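Local atomic coordinates of type IV pilus biogenesis protein PilB (Streptococcus sanguinis, PDB entry 7B7P), a protein that serves as a minor, two-module pilin of type IV pili and takes a direct part in adhesion, probably through its metal-binding von Willebrand factor A-like module. Residues Y22-V27 against A127-N132; V68-K71 against W76-S79; G187-S190 against R196-S199; K204-A207 against N211-V214. One frame throughout, in Å; residues are numbered along the deposited sequence.

Interaction 1 of 4, residues Y22-V27 against A127-N132; sequences YVDRTV and AISALN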
ATOM      1  N   TYR A  22     -20.577   6.890  28.574  1.00 73.21           N
ATOM      2  CA  TYR A  22     -20.655   8.006  27.633  1.00 83.44           C
ATOM      3  C   TYR A  22     -19.698   7.802  26.470  1.00 78.00           C
ATOM      4  O   TYR A  22     -20.108   7.854  25.305  1.00 72.25           O
ATOM      5  CB  TYR A  22     -20.348   9.329  28.330  1.00 84.02           C
ATOM      6  CG  TYR A  22     -21.509   9.906  29.106  1.00 89.83           C
ATOM      7  CD1 TYR A  22     -22.812   9.800  28.639  1.00 89.02           C
ATOM      8  CD2 TYR A  22     -21.295  10.553  30.314  1.00 93.09           C
ATOM      9  CE1 TYR A  22     -23.871  10.328  29.362  1.00 95.29           C
ATOM     10  CE2 TYR A  22     -22.339  11.081  31.034  1.00 98.24           C
ATOM     11  CZ  TYR A  22     -23.620  10.969  30.560  1.00 98.93           C
ATOM     12  OH  TYR A  22     -24.643  11.511  31.304  1.00107.88           O
ATOM     13  N   VAL A  23     -18.419   7.556  26.777  1.00 75.91           N
ATOM     14  CA  VAL A  23     -17.424   7.286  25.740  1.00 74.17           C
ATOM     15  C   VAL A  23     -17.868   6.132  24.851  1.00 76.99           C
ATOM     16  O   VAL A  23     -17.949   6.272  23.625  1.00 79.85           O
ATOM     17  CB  VAL A  23     -16.051   7.014  26.371  1.00 74.86           C
ATOM     18  CG1 VAL A  23     -15.086   6.511  25.321  1.00 72.63           C
ATOM     19  CG2 VAL A  23     -15.528   8.276  27.038  1.00 73.23           C
ATOM     20  N   ASP A  24     -18.200   4.981  25.453  1.00 74.81           N
ATOM     21  CA  ASP A  24     -18.626   3.839  24.641  1.00 77.23           C
ATOM     22  C   ASP A  24     -19.843   4.175  23.785  1.00 79.22           C
ATOM     23  O   ASP A  24     -19.984   3.659  22.669  1.00 77.01           O
ATOM     24  CB  ASP A  24     -18.920   2.622  25.524  1.00 74.63           C
ATOM     25  CG  ASP A  24     -19.082   1.327  24.710  1.00 78.47           C
ATOM     26  OD1 ASP A  24     -18.257   1.089  23.806  1.00 80.19           O
ATOM     27  OD2 ASP A  24     -20.027   0.542  24.963  1.00 84.31           O
ATOM     28  N   ARG A  25     -20.722   5.046  24.281  1.00 79.88           N
ATOM     29  CA  ARG A  25     -21.920   5.406  23.530  1.00 84.83           C
ATOM     30  C   ARG A  25     -21.555   6.198  22.283  1.00 83.82           C
ATOM     31  O   ARG A  25     -21.982   5.866  21.170  1.00 79.98           O
ATOM     32  CB  ARG A  25     -22.866   6.215  24.424  1.00 85.92           C
ATOM     33  CG  ARG A  25     -24.348   6.048  24.151  1.00 93.46           C
ATOM     34  CD  ARG A  25     -25.142   6.220  25.448  1.00 97.91           C
ATOM     35  NE  ARG A  25     -25.956   5.043  25.748  1.00108.47           N
ATOM     36  CZ  ARG A  25     -26.141   4.539  26.969  1.00112.86           C
ATOM     37  NH1 ARG A  25     -25.565   5.107  28.026  1.00103.44           N
ATOM     38  NH2 ARG A  25     -26.900   3.457  27.128  1.00109.40           N
ATOM     39  N   THR A  26     -20.759   7.253  22.452  1.00 83.19           N
ATOM     40  CA  THR A  26     -20.381   8.052  21.298  1.00 86.04           C
ATOM     41  C   THR A  26     -19.432   7.278  20.379  1.00 86.75           C
ATOM     42  O   THR A  26     -19.534   7.395  19.151  1.00 90.16           O
ATOM     43  CB  THR A  26     -19.809   9.392  21.782  1.00 86.50           C
ATOM     44  OG1 THR A  26     -19.182  10.092  20.698  1.00 96.31           O
ATOM     45  CG2 THR A  26     -18.829   9.201  22.890  1.00 85.06           C
ATOM     46  N   VAL A  27     -18.571   6.422  20.942  1.00 83.39           N
ATOM     47  CA  VAL A  27     -17.698   5.574  20.129  1.00 80.54           C
ATOM     48  C   VAL A  27     -18.503   4.572  19.307  1.00 83.48           C
ATOM     49  O   VAL A  27     -18.108   4.214  18.186  1.00 77.09           O
ATOM     50  CB  VAL A  27     -16.673   4.862  21.035  1.00 80.59           C
ATOM     51  CG1 VAL A  27     -16.221   3.540  20.438  1.00 76.72           C
ATOM     52  CG2 VAL A  27     -15.490   5.767  21.313  1.00 81.44           C
ATOM     53  N   ALA A 127     -12.231  -2.523  30.491  1.00 74.91           N
ATOM     54  CA  ALA A 127     -13.576  -2.919  30.106  1.00 73.00           C
ATOM     55  C   ALA A 127     -13.612  -3.127  28.599  1.00 68.81           C
ATOM     56  O   ALA A 127     -13.237  -2.232  27.840  1.00 69.04           O
ATOM     57  CB  ALA A 127     -14.608  -1.866  30.531  1.00 69.33           C
ATOM     58  N   ILE A 128     -14.045  -4.306  28.178  1.00 68.40           N
ATOM     59  CA  ILE A 128     -14.135  -4.656  26.768  1.00 68.22           C
ATOM     60  C   ILE A 128     -15.489  -4.213  26.234  1.00 67.24           C
ATOM     61  O   ILE A 128     -16.531  -4.536  26.815  1.00 71.99           O
ATOM     62  CB  ILE A 128     -13.947  -6.168  26.570  1.00 70.52           C
ATOM     63  CG1 ILE A 128     -12.486  -6.556  26.755  1.00 71.87           C
ATOM     64  CG2 ILE A 128     -14.472  -6.606  25.189  1.00 68.91           C
ATOM     65  CD1 ILE A 128     -11.555  -5.944  25.744  1.00 73.26           C
ATOM     66  N   SER A 129     -15.479  -3.480  25.127  1.00 68.42           N
ATOM     67  CA  SER A 129     -16.685  -3.198  24.364  1.00 70.35           C
ATOM     68  C   SER A 129     -16.460  -3.616  22.907  1.00 72.86           C
ATOM     69  O   SER A 129     -15.383  -4.079  22.520  1.00 75.56           O
ATOM     70  CB  SER A 129     -17.078  -1.718  24.472  1.00 70.97           C
ATOM     71  OG  SER A 129     -18.264  -1.453  23.733  1.00 77.10           O
ATOM     72  N   ALA A 130     -17.485  -3.470  22.089  1.00 73.35           N
ATOM     73  CA  ALA A 130     -17.388  -3.817  20.684  1.00 71.18           C
ATOM     74  C   ALA A 130     -17.745  -2.595  19.860  1.00 72.79           C
ATOM     75  O   ALA A 130     -18.581  -1.789  20.268  1.00 75.12           O
ATOM     76  CB  ALA A 130     -18.313  -4.996  20.333  1.00 71.42           C
ATOM     77  N   LEU A 131     -17.102  -2.462  18.703  1.00 76.86           N
ATOM     78  CA  LEU A 131     -17.347  -1.357  17.784  1.00 74.83           C
ATOM     79  C   LEU A 131     -18.271  -1.789  16.659  1.00 75.08           C
ATOM     80  O   LEU A 131     -18.449  -2.980  16.396  1.00 81.13           O
ATOM     81  CB  LEU A 131     -16.036  -0.832  17.194  1.00 76.01           C
ATOM     82  CG  LEU A 131     -14.902  -0.662  18.198  1.00 71.08           C
ATOM     83  CD1 LEU A 131     -13.585  -0.649  17.486  1.00 70.63           C
ATOM     84  CD2 LEU A 131     -15.114   0.608  18.991  1.00 70.23           C
ATOM     85  N   ASN A 132     -18.855  -0.803  15.984  1.00 78.46           N
ATOM     86  CA  ASN A 132     -19.742  -1.071  14.855  1.00 85.60           C
ATOM     87  C   ASN A 132     -19.103  -0.803  13.495  1.00 84.68           C
ATOM     88  O   ASN A 132     -19.763  -1.007  12.470  1.00 91.03           O
ATOM     89  CB  ASN A 132     -21.031  -0.253  14.993  1.00 87.30           C
ATOM     90  CG  ASN A 132     -21.802  -0.605  16.245  1.00 88.57           C
ATOM     91  OD1 ASN A 132     -22.226  -1.750  16.424  1.00 85.93           O
ATOM     92  ND2 ASN A 132     -21.959   0.374  17.139  1.00 86.79           N
TER
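The carboxylate of D24 on the helix reaches across to the hydroxyl of S129 on the strand. S129 OG donates to D24 OD1 at 2.5 Å. The hydroxyl comes in on the syn side of OD1 and stands 28° out of the carboxylate plane. D24 OD2 is also near, 2.9 Å from S129 OG, which therefore sits before the mouth of the carboxylate. D24 CG stands anti to the backbone N (chi1 -168°), which carries the carboxylate to the strand; S129 OG is likewise anti and points back at it. D24 OD1 has a second hydrogen-bond partner in Y109 OH, so one oxygen is gripped by two hydroxyls.

One helical turn on, V27 and L131 make the apolar half of the contact. Their side chains cross at a slant, and V27 CG1 presses on L131 CD2 at 3.5 Å, a tight fit for two methyl groups.

The contact joins the end of the N-terminal pilin helix, 9-27, to edge strand 124-130 of a three-stranded antiparallel sheet and to L131 just after it. Strand 104-112 pairs with that edge strand and adds Y109 beside V27. V27 also touches I149 of strand 148-152, so the helix end packs against two sheets.

Interaction 2 of 4, residues V68-K71 against W76-S79; sequences VWNK and WDVS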
ATOM      1  N   VAL A  68     -16.335  17.822  19.451  1.00 99.13           N
ATOM      2  CA  VAL A  68     -17.165  17.349  18.343  1.00102.25           C
ATOM      3  C   VAL A  68     -17.059  18.320  17.173  1.00107.12           C
ATOM      4  O   VAL A  68     -17.009  19.541  17.365  1.00105.85           O
ATOM      5  CB  VAL A  68     -18.630  17.168  18.785  1.00 99.81           C
ATOM      6  CG1 VAL A  68     -19.443  16.511  17.679  1.00 98.64           C
ATOM      7  CG2 VAL A  68     -18.698  16.345  20.063  1.00 92.00           C
ATOM      8  N   TRP A  69     -17.035  17.777  15.953  1.00111.64           N
ATOM      9  CA  TRP A  69     -16.841  18.593  14.759  1.00113.69           C
ATOM     10  C   TRP A  69     -18.109  19.363  14.410  1.00115.33           C
ATOM     11  O   TRP A  69     -19.193  18.779  14.295  1.00113.14           O
ATOM     12  CB  TRP A  69     -16.420  17.736  13.567  1.00111.19           C
ATOM     13  CG  TRP A  69     -16.129  18.567  12.343  1.00114.39           C
ATOM     14  CD1 TRP A  69     -16.751  18.496  11.123  1.00115.26           C
ATOM     15  CD2 TRP A  69     -15.153  19.613  12.235  1.00114.72           C
ATOM     16  NE1 TRP A  69     -16.214  19.426  10.263  1.00114.45           N
ATOM     17  CE2 TRP A  69     -15.233  20.125  10.920  1.00115.49           C
ATOM     18  CE3 TRP A  69     -14.210  20.155  13.118  1.00112.13           C
ATOM     19  CZ2 TRP A  69     -14.406  21.151  10.471  1.00113.57           C
ATOM     20  CZ3 TRP A  69     -13.392  21.174  12.670  1.00114.15           C
ATOM     21  CH2 TRP A  69     -13.494  21.661  11.358  1.00115.68           C
ATOM     22  N   ASN A  70     -17.955  20.676  14.204  1.00118.40           N
ATOM     23  CA  ASN A  70     -19.090  21.566  13.971  1.00119.92           C
ATOM     24  C   ASN A  70     -19.528  21.571  12.513  1.00122.46           C
ATOM     25  O   ASN A  70     -20.719  21.417  12.217  1.00126.30           O
ATOM     26  CB  ASN A  70     -18.735  22.986  14.405  1.00122.14           C
ATOM     27  CG  ASN A  70     -19.914  23.718  14.994  1.00125.76           C
ATOM     28  OD1 ASN A  70     -20.998  23.765  14.399  1.00125.83           O
ATOM     29  ND2 ASN A  70     -19.721  24.282  16.181  1.00122.40           N
ATOM     30  N   LYS A  71     -18.575  21.784  11.599  1.00121.40           N
ATOM     31  CA  LYS A  71     -18.781  21.878  10.155  1.00123.18           C
ATOM     32  C   LYS A  71     -19.470  23.185   9.777  1.00125.59           C
ATOM     33  O   LYS A  71     -18.970  23.922   8.921  1.00123.21           O
ATOM     34  CB  LYS A  71     -19.573  20.678   9.620  1.00121.64           C
ATOM     35  CG  LYS A  71     -19.463  20.494   8.114  1.00117.11           C
ATOM     36  CD  LYS A  71     -20.611  19.671   7.552  1.00123.12           C
ATOM     37  CE  LYS A  71     -21.899  19.883   8.331  1.00121.09           C
ATOM     38  NZ  LYS A  71     -22.985  19.020   7.801  1.00120.20           N
ATOM     39  N   TRP A  76     -14.869  23.149  17.125  1.00118.57           N
ATOM     40  CA  TRP A  76     -15.159  22.035  18.015  1.00111.90           C
ATOM     41  C   TRP A  76     -16.016  22.495  19.187  1.00110.07           C
ATOM     42  O   TRP A  76     -15.824  23.593  19.726  1.00106.79           O
ATOM     43  CB  TRP A  76     -13.861  21.381  18.510  1.00107.76           C
ATOM     44  CG  TRP A  76     -13.168  20.636  17.413  1.00108.79           C
ATOM     45  CD1 TRP A  76     -13.549  19.443  16.865  1.00107.10           C
ATOM     46  CD2 TRP A  76     -12.003  21.053  16.693  1.00110.94           C
ATOM     47  NE1 TRP A  76     -12.682  19.085  15.862  1.00107.85           N
ATOM     48  CE2 TRP A  76     -11.723  20.057  15.737  1.00111.06           C
ATOM     49  CE3 TRP A  76     -11.167  22.168  16.767  1.00110.99           C
ATOM     50  CZ2 TRP A  76     -10.640  20.142  14.865  1.00107.62           C
ATOM     51  CZ3 TRP A  76     -10.095  22.251  15.902  1.00107.10           C
ATOM     52  CH2 TRP A  76      -9.845  21.247  14.961  1.00106.33           C
ATOM     53  N   ASP A  77     -16.964  21.635  19.566  1.00109.52           N
ATOM     54  CA  ASP A  77     -17.924  21.905  20.636  1.00110.86           C
ATOM     55  C   ASP A  77     -17.455  21.204  21.908  1.00106.89           C
ATOM     56  O   ASP A  77     -17.970  20.157  22.299  1.00107.76           O
ATOM     57  CB  ASP A  77     -19.319  21.448  20.217  1.00109.37           C
ATOM     58  CG  ASP A  77     -19.772  22.092  18.924  1.00110.07           C
ATOM     59  OD1 ASP A  77     -19.272  23.191  18.608  1.00115.56           O
ATOM     60  OD2 ASP A  77     -20.614  21.499  18.217  1.00110.42           O
ATOM     61  N   VAL A  78     -16.463  21.814  22.561  1.00107.47           N
ATOM     62  CA  VAL A  78     -15.836  21.284  23.770  1.00108.64           C
ATOM     63  C   VAL A  78     -16.883  21.035  24.857  1.00108.61           C
ATOM     64  O   VAL A  78     -17.456  21.977  25.416  1.00111.10           O
ATOM     65  CB  VAL A  78     -14.712  22.226  24.264  1.00107.41           C
ATOM     66  CG1 VAL A  78     -15.164  23.694  24.288  1.00106.71           C
ATOM     67  CG2 VAL A  78     -14.208  21.800  25.635  1.00110.66           C
ATOM     68  N   SER A  79     -17.142  19.759  25.158  1.00107.85           N
ATOM     69  CA  SER A  79     -18.083  19.346  26.193  1.00104.97           C
ATOM     70  C   SER A  79     -17.473  18.230  27.028  1.00106.04           C
ATOM     71  O   SER A  79     -16.860  17.308  26.481  1.00102.58           O
ATOM     72  CB  SER A  79     -19.404  18.865  25.583  1.00102.69           C
ATOM     73  OG  SER A  79     -20.182  18.179  26.549  1.00105.88           O
TER
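The backbones of W69 and W76 form a single beta bridge, with CA atoms 5.0 Å apart, in the loop that links strand 64-67 to strand 79-80. This is a hairpin-like connection at one edge of the pilin module's six-stranded sheet. D77 N donates to V68 O at 3.0 Å. W76 CA adds a CA-H...O contact to the same oxygen, so V68 O is approached by two neighbouring residues.

The two indoles lie beside each other on one side of this bridge. W69 has CG anti to its backbone nitrogen (chi1 -176°), and its six-membered ring is brought to the five-membered ring of W76. The planes are inclined at 59°, an oblique pairing. The benzo edge of W69 comes over one face of W76, with W69 CE3 3.3 Å from W76 NE1. The polar end of W76 is used outside the pair: NE1 is hydrogen-bonded to W52 O. W69 also packs on R50 and E51, and its backbone N is bonded to S53 OG, which ties the loop to the start of strand 53-57.

On the other side, N70 and D77 cross at about a right angle. Their amide and carboxylate planes are 88° apart. N70 ND2 lies 2.7 Å from D77 OD1, but the angle is too poor for a hydrogen bond.

Interaction 3 of 4, residues G187-S190 against R196-S199; sequences GNES and RKKS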
ATOM      1  N   GLY A 187      -3.620 -29.248 -20.355  1.00 85.18           N
ATOM      2  CA  GLY A 187      -4.832 -28.560 -20.752  1.00 84.87           C
ATOM      3  C   GLY A 187      -4.953 -27.157 -20.222  1.00 88.97           C
ATOM      4  O   GLY A 187      -5.930 -26.467 -20.537  1.00 81.09           O
ATOM      5  N   ASN A 188      -3.966 -26.700 -19.457  1.00 89.33           N
ATOM      6  CA  ASN A 188      -4.117 -25.534 -18.608  1.00 87.14           C
ATOM      7  C   ASN A 188      -4.128 -24.248 -19.427  1.00 81.41           C
ATOM      8  O   ASN A 188      -3.778 -24.217 -20.610  1.00 81.29           O
ATOM      9  CB  ASN A 188      -3.002 -25.494 -17.565  1.00 85.26           C
ATOM     10  CG  ASN A 188      -2.926 -26.774 -16.751  1.00 88.90           C
ATOM     11  OD1 ASN A 188      -1.891 -27.435 -16.720  1.00 86.84           O
ATOM     12  ND2 ASN A 188      -4.031 -27.135 -16.094  1.00 85.10           N
ATOM     13  N   GLU A 189      -4.576 -23.183 -18.769  1.00 78.77           N
ATOM     14  CA  GLU A 189      -4.424 -21.836 -19.292  1.00 77.89           C
ATOM     15  C   GLU A 189      -2.960 -21.398 -19.212  1.00 74.67           C
ATOM     16  O   GLU A 189      -2.186 -21.894 -18.392  1.00 73.12           O
ATOM     17  CB  GLU A 189      -5.300 -20.871 -18.497  1.00 79.50           C
ATOM     18  CG  GLU A 189      -6.746 -21.300 -18.345  1.00 80.64           C
ATOM     19  CD  GLU A 189      -7.482 -20.504 -17.265  1.00 95.67           C
ATOM     20  OE1 GLU A 189      -7.370 -20.865 -16.063  1.00 96.05           O
ATOM     21  OE2 GLU A 189      -8.176 -19.517 -17.613  1.00 93.95           O
ATOM     22  N   SER A 190      -2.581 -20.477 -20.092  1.00 74.64           N
ATOM     23  CA  SER A 190      -1.268 -19.846 -20.008  1.00 72.22           C
ATOM     24  C   SER A 190      -1.214 -18.873 -18.834  1.00 68.91           C
ATOM     25  O   SER A 190      -2.242 -18.407 -18.322  1.00 70.58           O
ATOM     26  CB  SER A 190      -0.943 -19.083 -21.294  1.00 69.28           C
ATOM     27  OG  SER A 190      -1.618 -17.830 -21.280  1.00 69.01           O
ATOM     28  N   ARG A 196      -4.578 -12.057 -17.363  1.00 64.02           N
ATOM     29  CA  ARG A 196      -5.689 -11.264 -17.893  1.00 68.62           C
ATOM     30  C   ARG A 196      -6.915 -11.341 -16.983  1.00 73.91           C
ATOM     31  O   ARG A 196      -7.429 -10.312 -16.522  1.00 74.44           O
ATOM     32  CB  ARG A 196      -6.048 -11.736 -19.290  1.00 67.76           C
ATOM     33  CG  ARG A 196      -5.035 -11.423 -20.335  1.00 71.03           C
ATOM     34  CD  ARG A 196      -5.629 -11.830 -21.632  1.00 72.93           C
ATOM     35  NE  ARG A 196      -4.665 -12.200 -22.660  1.00 80.14           N
ATOM     36  CZ  ARG A 196      -4.209 -11.348 -23.570  1.00 76.18           C
ATOM     37  NH1 ARG A 196      -4.609 -10.085 -23.531  1.00 73.24           N
ATOM     38  NH2 ARG A 196      -3.358 -11.755 -24.510  1.00 73.84           N
ATOM     39  N   LYS A 197      -7.386 -12.560 -16.695  1.00 71.65           N
ATOM     40  CA  LYS A 197      -8.579 -12.713 -15.866  1.00 77.29           C
ATOM     41  C   LYS A 197      -8.380 -12.094 -14.484  1.00 73.94           C
ATOM     42  O   LYS A 197      -9.226 -11.325 -14.006  1.00 75.77           O
ATOM     43  CB  LYS A 197      -8.955 -14.196 -15.738  1.00 78.49           C
ATOM     44  CG  LYS A 197      -9.228 -14.932 -17.061  1.00 83.41           C
ATOM     45  CD  LYS A 197      -9.610 -16.398 -16.785  1.00 90.43           C
ATOM     46  CE  LYS A 197     -10.111 -17.114 -18.036  1.00 95.79           C
ATOM     47  NZ  LYS A 197      -9.104 -17.117 -19.159  1.00 94.60           N
ATOM     48  N   LYS A 198      -7.263 -12.412 -13.820  1.00 75.82           N
ATOM     49  CA  LYS A 198      -7.112 -12.005 -12.423  1.00 74.93           C
ATOM     50  C   LYS A 198      -6.879 -10.506 -12.267  1.00 72.84           C
ATOM     51  O   LYS A 198      -7.168  -9.947 -11.197  1.00 73.45           O
ATOM     52  CB  LYS A 198      -5.967 -12.778 -11.759  1.00 69.64           C
ATOM     53  CG  LYS A 198      -6.238 -14.260 -11.559  1.00 76.56           C
ATOM     54  CD  LYS A 198      -7.586 -14.494 -10.877  1.00 76.47           C
ATOM     55  CE  LYS A 198      -7.795 -15.966 -10.540  1.00 75.40           C
ATOM     56  NZ  LYS A 198      -9.220 -16.231 -10.152  1.00 75.45           N
ATOM     57  N   SER A 199      -6.364  -9.834 -13.292  1.00 73.71           N
ATOM     58  CA  SER A 199      -6.208  -8.391 -13.164  1.00 77.49           C
ATOM     59  C   SER A 199      -7.485  -7.635 -13.530  1.00 76.11           C
ATOM     60  O   SER A 199      -7.726  -6.551 -12.981  1.00 74.64           O
ATOM     61  CB  SER A 199      -5.005  -7.906 -13.992  1.00 68.56           C
ATOM     62  OG  SER A 199      -5.177  -8.118 -15.378  1.00 67.76           O
TER
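E189 and K197 form a surface salt bridge beside the N terminus of helix 191-209, within the von Willebrand factor A-like module. E189 lies in the loop before the helix, and K197 lies on the helix itself. The CA atoms of the two residues are 10.6 Å apart, so two long side chains span the gap.

Both set out in the same way, with CG anti to the carbonyl carbon (chi1 -51° for E189, -58° for K197). E189 then runs extended beyond CG (chi2 165°). The two chains meet at a slant, and just one carboxylate oxygen, OE2, takes part. K197 is straight as far as CE, which lies 3.1 Å from E189 OE2, and the bend at chi4 sets NZ beside the same oxygen. The hydrogen bond within the ion pair is weak.

The other oxygen, E189 OE1, lies close to OE2 of E402 on helix 402-424. K197 probably offsets part of this gathering of negative charge. Next to E189, S190 is the N-cap residue of the helix, and its OG accepts from D193 N. The salt bridge itself rests on a single pair of atoms, K197 NZ and E189 OE2, 3.0 Å apart.

Interaction 4 of 4, residues K204-A207 against N211-V214; sequences KDLA and NISV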
ATOM      1  N   LYS A 204     -11.838  -4.189 -10.919  1.00 79.86           N
ATOM      2  CA  LYS A 204     -13.151  -4.006 -10.309  1.00 80.13           C
ATOM      3  C   LYS A 204     -13.034  -3.847  -8.799  1.00 85.66           C
ATOM      4  O   LYS A 204     -13.762  -3.054  -8.189  1.00 91.23           O
ATOM      5  CB  LYS A 204     -14.065  -5.173 -10.662  1.00 81.71           C
ATOM      6  CG  LYS A 204     -14.365  -5.291 -12.152  1.00 86.54           C
ATOM      7  CD  LYS A 204     -14.725  -6.731 -12.537  1.00 88.31           C
ATOM      8  CE  LYS A 204     -15.764  -6.765 -13.650  1.00 84.86           C
ATOM      9  NZ  LYS A 204     -15.551  -7.915 -14.573  1.00 87.12           N
ATOM     10  N   ASP A 205     -12.089  -4.562  -8.179  1.00 82.49           N
ATOM     11  CA  ASP A 205     -11.878  -4.400  -6.746  1.00 83.45           C
ATOM     12  C   ASP A 205     -11.310  -3.020  -6.414  1.00 85.32           C
ATOM     13  O   ASP A 205     -11.726  -2.399  -5.428  1.00 86.99           O
ATOM     14  CB  ASP A 205     -10.968  -5.513  -6.223  1.00 81.24           C
ATOM     15  CG  ASP A 205     -11.156  -5.765  -4.741  1.00 89.70           C
ATOM     16  OD1 ASP A 205     -12.215  -5.352  -4.207  1.00 97.22           O
ATOM     17  OD2 ASP A 205     -10.256  -6.372  -4.108  1.00 91.20           O
ATOM     18  N   LEU A 206     -10.357  -2.523  -7.218  1.00 84.99           N
ATOM     19  CA  LEU A 206      -9.830  -1.174  -6.994  1.00 82.95           C
ATOM     20  C   LEU A 206     -10.914  -0.118  -7.179  1.00 85.35           C
ATOM     21  O   LEU A 206     -10.939   0.884  -6.451  1.00 84.49           O
ATOM     22  CB  LEU A 206      -8.664  -0.883  -7.938  1.00 81.24           C
ATOM     23  CG  LEU A 206      -7.298  -1.508  -7.644  1.00 75.42           C
ATOM     24  CD1 LEU A 206      -6.321  -1.049  -8.701  1.00 76.69           C
ATOM     25  CD2 LEU A 206      -6.798  -1.169  -6.257  1.00 74.03           C
ATOM     26  N   ALA A 207     -11.815  -0.324  -8.151  1.00 81.76           N
ATOM     27  CA  ALA A 207     -12.894   0.629  -8.408  1.00 85.67           C
ATOM     28  C   ALA A 207     -13.626   1.024  -7.128  1.00 86.32           C
ATOM     29  O   ALA A 207     -13.935   2.204  -6.919  1.00 93.68           O
ATOM     30  CB  ALA A 207     -13.875   0.045  -9.427  1.00 77.38           C
ATOM     31  N   ASN A 211     -11.964   7.239  -6.720  1.00 89.82           N
ATOM     32  CA  ASN A 211     -10.953   8.293  -6.838  1.00 91.70           C
ATOM     33  C   ASN A 211      -9.573   7.701  -7.129  1.00 85.91           C
ATOM     34  O   ASN A 211      -8.560   8.058  -6.517  1.00 81.92           O
ATOM     35  CB  ASN A 211     -10.929   9.168  -5.583  1.00 94.25           C
ATOM     36  CG  ASN A 211     -11.239  10.611  -5.882  1.00 97.30           C
ATOM     37  OD1 ASN A 211     -11.596  10.961  -7.015  1.00102.40           O
ATOM     38  ND2 ASN A 211     -11.098  11.466  -4.873  1.00101.93           N
ATOM     39  N   ILE A 212      -9.540   6.801  -8.103  1.00 83.18           N
ATOM     40  CA  ILE A 212      -8.409   5.910  -8.281  1.00 81.39           C
ATOM     41  C   ILE A 212      -8.263   5.643  -9.771  1.00 81.89           C
ATOM     42  O   ILE A 212      -9.186   5.129 -10.410  1.00 82.91           O
ATOM     43  CB  ILE A 212      -8.592   4.607  -7.480  1.00 81.25           C
ATOM     44  CG1 ILE A 212      -7.531   3.564  -7.823  1.00 79.11           C
ATOM     45  CG2 ILE A 212     -10.011   4.062  -7.625  1.00 85.74           C
ATOM     46  CD1 ILE A 212      -7.326   2.570  -6.676  1.00 75.30           C
ATOM     47  N   SER A 213      -7.125   6.039 -10.334  1.00 77.28           N
ATOM     48  CA  SER A 213      -6.872   5.832 -11.750  1.00 78.59           C
ATOM     49  C   SER A 213      -5.689   4.895 -11.960  1.00 69.33           C
ATOM     50  O   SER A 213      -4.825   4.733 -11.096  1.00 70.65           O
ATOM     51  CB  SER A 213      -6.650   7.164 -12.484  1.00 78.34           C
ATOM     52  OG  SER A 213      -5.992   8.085 -11.654  1.00 84.22           O
ATOM     53  N   VAL A 214      -5.685   4.254 -13.119  1.00 70.85           N
ATOM     54  CA  VAL A 214      -4.746   3.192 -13.430  1.00 71.39           C
ATOM     55  C   VAL A 214      -4.275   3.366 -14.870  1.00 73.38           C
ATOM     56  O   VAL A 214      -4.974   3.945 -15.706  1.00 71.05           O
ATOM     57  CB  VAL A 214      -5.395   1.799 -13.220  1.00 74.10           C
ATOM     58  CG1 VAL A 214      -6.121   1.719 -11.875  1.00 71.08           C
ATOM     59  CG2 VAL A 214      -6.380   1.501 -14.329  1.00 75.66           C
TER
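Helix 191-209 and strand 212-219 are consecutive elements of the von Willebrand factor A-like module, an alpha/beta fold with a central sheet flanked by helices. Their contact lies where the helix ends and a short turn leads into the strand. Strand 212-219 runs parallel to strand 162-169 in the sheet, so helix 191-209 is the linking helix of a beta-alpha-beta crossover.

L206 carries the helix side. It points toward the strand from its CA, as I212 and V214 point toward the helix; these two are two residues apart and so share the face turned to it. L206 and I212 cross at about a right angle. I212 CD1 reaches the flank of the leucine, 3.8 Å from L206 CD2 and 3.9 Å from L206 CB. With chi1 at 171°, I212 sends CG1 away from its own N toward the leucine, while CG2 sits between the backbone N and carbonyl carbon and lies 3.5 Å from L206 O.

The other leucine methyl serves the next inward-facing strand residue, with L206 CD1 4.2 Å from V214 CG1. This is a looser touch. A207 adds little, since its CB points away from the strand. The contact between the segments is wholly one of packing.

Around it, L206 also touches F166 of strand 162-169 and I416 of helix 402-424. I212 packs on I162, and V214 on I240 of helix 238-245. The cluster thus fills the layer between the central sheet and the helices covering this face.

How the interactions relate
From the N terminus, helix 9-27 opens interaction 1, which closes about a hundred residues later at strand 124-130. That long loop holds most of the pilin module's strands. Interaction 2 is nested inside it and closes a short loop at the sheet edge; the two centres are 19 Å apart, and they do not touch. Interactions 3 and 4 follow in series within the von Willebrand factor A-like module. Both use helix 191-209, one near its start and one near its end, with centres 21 Å apart. Interaction 3 ties the preceding loop to the helix, and interaction 4 ties the helix to the next strand. Interactions 2 and 3 lie on opposite sides of the chain's centre.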